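Local coordinates for acyl-CoA dehydrogenase (Mycobacterium thermoresistibile, PDB 3NF4), which binds flavin adenine dinucleotide and, as an acyl-CoA dehydrogenase, probably oxidises acyl-CoA thioesters to their trans-2-enoyl forms, at residues H106-F111 against E115-W120; L193-Q198 against A229-G234. All coordinates share one frame; numbering follows the deposited sequence.

Contact 1: residues H106-F111 against E115-W120; sequences HPLLVF and EQKKRW
Leu108 reaches across the gap between two short helices and puts its two methyls on different residues of the facing one. CD1 lies against Gln116 CB at 3.8 Å, and CD2 meets Trp120 CB at 3.9 Å. With CG anti to the backbone N (chi1 177°), the branch is carried off the flank of its own helix to the other, so that the isobutyl fork straddles positions one helical turn apart. The Leu108 side chain runs at about a right angle to that of Trp120, and the methyl touches the root of the tryptophan rather than its indole. That ring instead has one face over its neighbour, Arg119, whose NE lies 3.3 Å above the plane. Gln116 likewise offers only its aliphatic base to the leucine: its extended chain carries the amide on to the backbone oxygens of Asp230 and Arg232. Lys117, also extended, lies along the end of helix 106-111, its CE 3.3 Å from Leu109 O and 3.7 Å from Leu108 O. The segment axes pass 9.5 Å apart at 139°, roughly antiparallel but well splayed, as the two arms of a helical hairpin with a very short connection. No hydrogen bond joins the two segments. The hold is mainly van der Waals, the Leu108 methyls resting on carbon and the Lys117 methylene on carbonyl oxygens, while the lysine ammonium, 3.7 Å from Leu109 O, probably adds a mild electrostatic attraction to the carbonyls at the C-terminal end of the first helix.

Contact 2: residues L193-Q198 against A229-G234; sequences LVPADQ and ADRRIG
Arg231 O accepts the backbone hydrogen bond of Leu193 N, 3.1 Å long and almost straight at 177°. The Arg231 side chain runs alongside Leu193 to Pro195. Its bend at chi2 (-88°) lays the chain past Leu193 O, with CD only 3.0 Å from that oxygen, and sets the flat guanidinium against the CD and CG methylenes of the Pro195 ring, a compact apolar surface: Pro195 CD sits 3.7 Å above the guanidinium plane, over its centre, and CG is 3.5 Å from NH2. Ile233 adds an apolar touch, its CD1 lying 4.2 Å from Leu193 CB. Arg232 starts out away from Leu193, but its chain packs on Phe192. Its NE donates within the guanidinium plane to Gly234 O at 3.1 Å, linking the side chain to the backbone two residues on, and its NH1 bonds to Tyr158 OH; the positive phi of Gly234 is one that glycine adopts easily. Strand 189-195 runs antiparallel between strand 175-181 and the short, weakly bonded strand 232-233, where Ile233 is backbone hydrogen-bonded to Cys191. Trp120 of helix 114-124 packs on both Leu193 and Arg231, while Val194 faces strand 217-228 of the second sheet.

Overall arrangement
From the N terminus, the chain first makes contact 1, where helices 106-111 and 114-124 fold back on each other across a two-residue connection in the N-terminal domain. It then enters the middle-domain strands. Contact 2 closes a much longer excursion of 30 residues, bringing the chain after strand 217-228 back to the edge of strand 189-195. The two closures follow in series, neither nested nor crossed, yet their centres lie only 11 Å apart. The Gln116 amide bridges them, and Pro107 O packs against Ile233 CG2, so that both helices of the hairpin meet the 229-234 segment. The helical hairpin is thereby fastened to the rim of the beta domain.

Contact 1: residues H106-F111 against E115-W120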
loop_
_atom_site.group_PDB
_atom_site.type_symbol
_atom_site.label_atom_id
_atom_site.label_comp_id
_atom_site.label_asym_id
_atom_site.label_seq_id
_atom_site.Cartn_x
_atom_site.Cartn_y
_atom_site.Cartn_z
ATOM N N HIS A 106 -19.530 18.701 26.485
ATOM C CA HIS A 106 -20.386 18.902 25.290
ATOM C C HIS A 106 -21.907 18.638 25.464
ATOM O O HIS A 106 -22.716 19.429 24.974
ATOM C CB HIS A 106 -19.800 18.162 24.059
ATOM C CG HIS A 106 -20.757 18.000 22.912
ATOM N ND1 HIS A 106 -20.695 18.775 21.774
ATOM C CD2 HIS A 106 -21.774 17.126 22.714
ATOM C CE1 HIS A 106 -21.642 18.395 20.931
ATOM N NE2 HIS A 106 -22.315 17.401 21.481
ATOM N N PRO A 107 -22.299 17.535 26.134
ATOM C CA PRO A 107 -23.728 17.306 26.392
ATOM C C PRO A 107 -24.441 18.424 27.188
ATOM O O PRO A 107 -25.588 18.740 26.889
ATOM C CB PRO A 107 -23.736 16.011 27.211
ATOM C CG PRO A 107 -22.519 15.342 26.834
ATOM C CD PRO A 107 -21.493 16.413 26.631
ATOM N N LEU A 108 -23.780 19.004 28.184
ATOM C CA LEU A 108 -24.410 20.054 28.990
ATOM C C LEU A 108 -24.578 21.334 28.166
ATOM O O LEU A 108 -25.637 21.969 28.214
ATOM C CB LEU A 108 -23.623 20.321 30.287
ATOM C CG LEU A 108 -24.042 21.430 31.261
ATOM C CD1 LEU A 108 -25.534 21.350 31.645
ATOM C CD2 LEU A 108 -23.166 21.441 32.537
ATOM N N LEU A 109 -23.542 21.674 27.396
ATOM C CA LEU A 109 -23.528 22.882 26.599
ATOM C C LEU A 109 -24.587 22.913 25.494
ATOM O O LEU A 109 -25.143 23.977 25.212
ATOM C CB LEU A 109 -22.141 23.112 26.002
ATOM C CG LEU A 109 -22.017 24.317 25.058
ATOM C CD1 LEU A 109 -21.896 25.637 25.824
ATOM C CD2 LEU A 109 -20.849 24.132 24.088
ATOM N N VAL A 110 -24.868 21.769 24.866
ATOM C CA VAL A 110 -25.803 21.746 23.731
ATOM C C VAL A 110 -27.225 21.289 24.110
ATOM O O VAL A 110 -28.197 21.675 23.456
ATOM C CB VAL A 110 -25.233 20.949 22.509
ATOM C CG1 VAL A 110 -26.283 20.771 21.413
ATOM C CG2 VAL A 110 -24.001 21.646 21.939
ATOM N N PHE A 111 -27.356 20.517 25.187
ATOM C CA PHE A 111 -28.646 19.907 25.507
ATOM C C PHE A 111 -29.292 20.302 26.833
ATOM O O PHE A 111 -30.491 20.065 27.029
ATOM C CB PHE A 111 -28.550 18.392 25.403
ATOM C CG PHE A 111 -28.003 17.914 24.087
ATOM C CD1 PHE A 111 -26.629 17.811 23.884
ATOM C CD2 PHE A 111 -28.862 17.574 23.049
ATOM C CE1 PHE A 111 -26.130 17.378 22.676
ATOM C CE2 PHE A 111 -28.366 17.136 21.841
ATOM C CZ PHE A 111 -26.998 17.036 21.657
ATOM N N GLU A 115 -30.893 26.779 33.458
ATOM C CA GLU A 115 -30.639 26.582 34.886
ATOM C C GLU A 115 -29.473 25.607 35.169
ATOM O O GLU A 115 -28.678 25.839 36.096
ATOM C CB GLU A 115 -31.916 26.124 35.601
ATOM N N GLN A 116 -29.377 24.529 34.381
ATOM C CA GLN A 116 -28.277 23.556 34.517
ATOM C C GLN A 116 -26.929 24.169 34.120
ATOM O O GLN A 116 -25.929 23.998 34.825
ATOM C CB GLN A 116 -28.544 22.279 33.699
ATOM C CG GLN A 116 -29.447 21.248 34.373
ATOM C CD GLN A 116 -29.827 20.082 33.465
ATOM O OE1 GLN A 116 -29.913 20.213 32.242
ATOM N NE2 GLN A 116 -30.065 18.930 34.072
ATOM N N LYS A 117 -26.917 24.893 33.001
ATOM C CA LYS A 117 -25.712 25.590 32.540
ATOM C C LYS A 117 -25.165 26.560 33.587
ATOM O O LYS A 117 -23.967 26.553 33.869
ATOM C CB LYS A 117 -25.966 26.332 31.224
ATOM C CG LYS A 117 -26.014 25.460 29.979
ATOM C CD LYS A 117 -26.450 26.290 28.783
ATOM C CE LYS A 117 -26.936 25.415 27.639
ATOM N NZ LYS A 117 -27.682 26.243 26.648
ATOM N N LYS A 118 -26.053 27.381 34.155
ATOM C CA LYS A 118 -25.695 28.354 35.190
ATOM C C LYS A 118 -24.987 27.724 36.410
ATOM O O LYS A 118 -23.986 28.258 36.905
ATOM C CB LYS A 118 -26.941 29.138 35.626
ATOM N N ARG A 119 -25.507 26.594 36.884
ATOM C CA ARG A 119 -24.874 25.845 37.974
ATOM C C ARG A 119 -23.412 25.439 37.702
ATOM O O ARG A 119 -22.501 25.790 38.480
ATOM C CB ARG A 119 -25.682 24.583 38.307
ATOM C CG ARG A 119 -26.837 24.778 39.273
ATOM C CD ARG A 119 -27.568 23.458 39.583
ATOM N NE ARG A 119 -26.879 22.650 40.593
ATOM C CZ ARG A 119 -27.492 21.878 41.495
ATOM N NH1 ARG A 119 -28.820 21.810 41.535
ATOM N NH2 ARG A 119 -26.775 21.180 42.371
ATOM N N TRP A 120 -23.193 24.717 36.596
ATOM C CA TRP A 120 -21.972 23.903 36.447
ATOM C C TRP A 120 -20.934 24.310 35.391
ATOM O O TRP A 120 -19.731 24.052 35.571
ATOM C CB TRP A 120 -22.359 22.439 36.260
ATOM C CG TRP A 120 -22.942 21.791 37.489
ATOM C CD1 TRP A 120 -22.353 21.681 38.725
ATOM C CD2 TRP A 120 -24.207 21.128 37.588
ATOM N NE1 TRP A 120 -23.182 20.999 39.584
ATOM C CE2 TRP A 120 -24.323 20.644 38.911
ATOM C CE3 TRP A 120 -25.256 20.893 36.686
ATOM C CZ2 TRP A 120 -25.446 19.937 39.352
ATOM C CZ3 TRP A 120 -26.371 20.194 37.122
ATOM C CH2 TRP A 120 -26.459 19.725 38.446
#

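Contact 2: residues L193-Q198 against A229-G234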
loop_
_atom_site.group_PDB
_atom_site.type_symbol
_atom_site.label_atom_id
_atom_site.label_comp_id
_atom_site.label_asym_id
_atom_site.label_seq_id
_atom_site.Cartn_x
_atom_site.Cartn_y
_atom_site.Cartn_z
ATOM N N LEU A 193 -24.689 13.805 34.432
ATOM C CA LEU A 193 -23.490 14.470 34.947
ATOM C C LEU A 193 -23.212 13.992 36.375
ATOM O O LEU A 193 -23.958 14.307 37.316
ATOM C CB LEU A 193 -23.587 15.998 34.839
ATOM C CG LEU A 193 -22.378 16.820 35.318
ATOM C CD1 LEU A 193 -21.194 16.716 34.368
ATOM C CD2 LEU A 193 -22.741 18.291 35.513
ATOM N N VAL A 194 -22.135 13.219 36.517
ATOM C CA VAL A 194 -21.787 12.504 37.750
ATOM C C VAL A 194 -20.588 13.177 38.415
ATOM O O VAL A 194 -19.534 13.276 37.797
ATOM C CB VAL A 194 -21.424 11.021 37.449
ATOM C CG1 VAL A 194 -20.950 10.292 38.705
ATOM C CG2 VAL A 194 -22.593 10.291 36.800
ATOM N N PRO A 195 -20.741 13.636 39.675
ATOM C CA PRO A 195 -19.617 14.254 40.379
ATOM C C PRO A 195 -18.624 13.209 40.893
ATOM O O PRO A 195 -18.986 12.033 41.050
ATOM C CB PRO A 195 -20.294 14.957 41.556
ATOM C CG PRO A 195 -21.486 14.094 41.852
ATOM C CD PRO A 195 -21.950 13.561 40.517
ATOM N N ALA A 196 -17.395 13.642 41.169
ATOM C CA ALA A 196 -16.321 12.735 41.598
ATOM C C ALA A 196 -16.532 12.127 42.998
ATOM O O ALA A 196 -15.881 11.150 43.359
ATOM C CB ALA A 196 -14.978 13.443 41.534
ATOM N N ASP A 197 -17.438 12.714 43.774
ATOM C CA ASP A 197 -17.681 12.296 45.153
ATOM C C ASP A 197 -18.960 11.470 45.292
ATOM O O ASP A 197 -19.424 11.214 46.409
ATOM C CB ASP A 197 -17.740 13.528 46.058
ATOM C CG ASP A 197 -18.517 14.678 45.426
ATOM O OD1 ASP A 197 -18.128 15.127 44.309
ATOM O OD2 ASP A 197 -19.510 15.129 46.042
ATOM N N GLN A 198 -19.520 11.066 44.154
ATOM C CA GLN A 198 -20.720 10.235 44.097
ATOM C C GLN A 198 -20.563 8.975 44.953
ATOM O O GLN A 198 -19.537 8.288 44.863
ATOM C CB GLN A 198 -21.020 9.855 42.643
ATOM C CG GLN A 198 -22.110 8.809 42.449
ATOM C CD GLN A 198 -23.519 9.385 42.576
ATOM O OE1 GLN A 198 -23.835 10.425 41.998
ATOM N NE2 GLN A 198 -24.378 8.684 43.310
ATOM N N ALA A 229 -32.439 13.456 40.091
ATOM C CA ALA A 229 -33.001 13.540 38.726
ATOM C C ALA A 229 -32.705 14.864 38.006
ATOM O O ALA A 229 -32.896 14.965 36.792
ATOM C CB ALA A 229 -34.509 13.248 38.721
ATOM N N ASP A 230 -32.237 15.864 38.754
ATOM C CA ASP A 230 -31.798 17.127 38.165
ATOM C C ASP A 230 -30.407 17.015 37.520
ATOM O O ASP A 230 -29.947 17.960 36.877
ATOM C CB ASP A 230 -31.834 18.261 39.201
ATOM N N ARG A 231 -29.747 15.869 37.694
ATOM C CA ARG A 231 -28.427 15.625 37.098
ATOM C C ARG A 231 -28.531 15.065 35.687
ATOM O O ARG A 231 -27.532 15.017 34.975
ATOM C CB ARG A 231 -27.601 14.646 37.943
ATOM C CG ARG A 231 -27.106 15.164 39.282
ATOM C CD ARG A 231 -25.780 15.848 39.120
ATOM N NE ARG A 231 -25.125 16.167 40.384
ATOM C CZ ARG A 231 -23.934 16.752 40.469
ATOM N NH1 ARG A 231 -23.256 17.067 39.366
ATOM N NH2 ARG A 231 -23.411 17.015 41.653
ATOM N N ARG A 232 -29.720 14.602 35.303
ATOM C CA ARG A 232 -29.971 14.091 33.949
ATOM C C ARG A 232 -29.815 15.216 32.921
ATOM O O ARG A 232 -30.363 16.304 33.109
ATOM C CB ARG A 232 -31.371 13.476 33.848
ATOM C CG ARG A 232 -31.663 12.848 32.498
ATOM C CD ARG A 232 -33.048 12.247 32.427
ATOM N NE ARG A 232 -34.081 13.250 32.170
ATOM C CZ ARG A 232 -35.277 13.264 32.757
ATOM N NH1 ARG A 232 -35.598 12.336 33.656
ATOM N NH2 ARG A 232 -36.150 14.215 32.447
ATOM N N ILE A 233 -29.045 14.958 31.862
ATOM C CA ILE A 233 -28.863 15.933 30.783
ATOM C C ILE A 233 -29.809 15.561 29.645
ATOM O O ILE A 233 -29.744 14.449 29.105
ATOM C CB ILE A 233 -27.391 16.018 30.302
ATOM C CG1 ILE A 233 -26.415 16.168 31.482
ATOM C CG2 ILE A 233 -27.195 17.169 29.326
ATOM C CD1 ILE A 233 -26.529 17.495 32.254
ATOM N N GLY A 234 -30.718 16.481 29.319
ATOM C CA GLY A 234 -31.730 16.247 28.291
ATOM C C GLY A 234 -32.869 15.364 28.762
ATOM O O GLY A 234 -32.951 15.014 29.939
#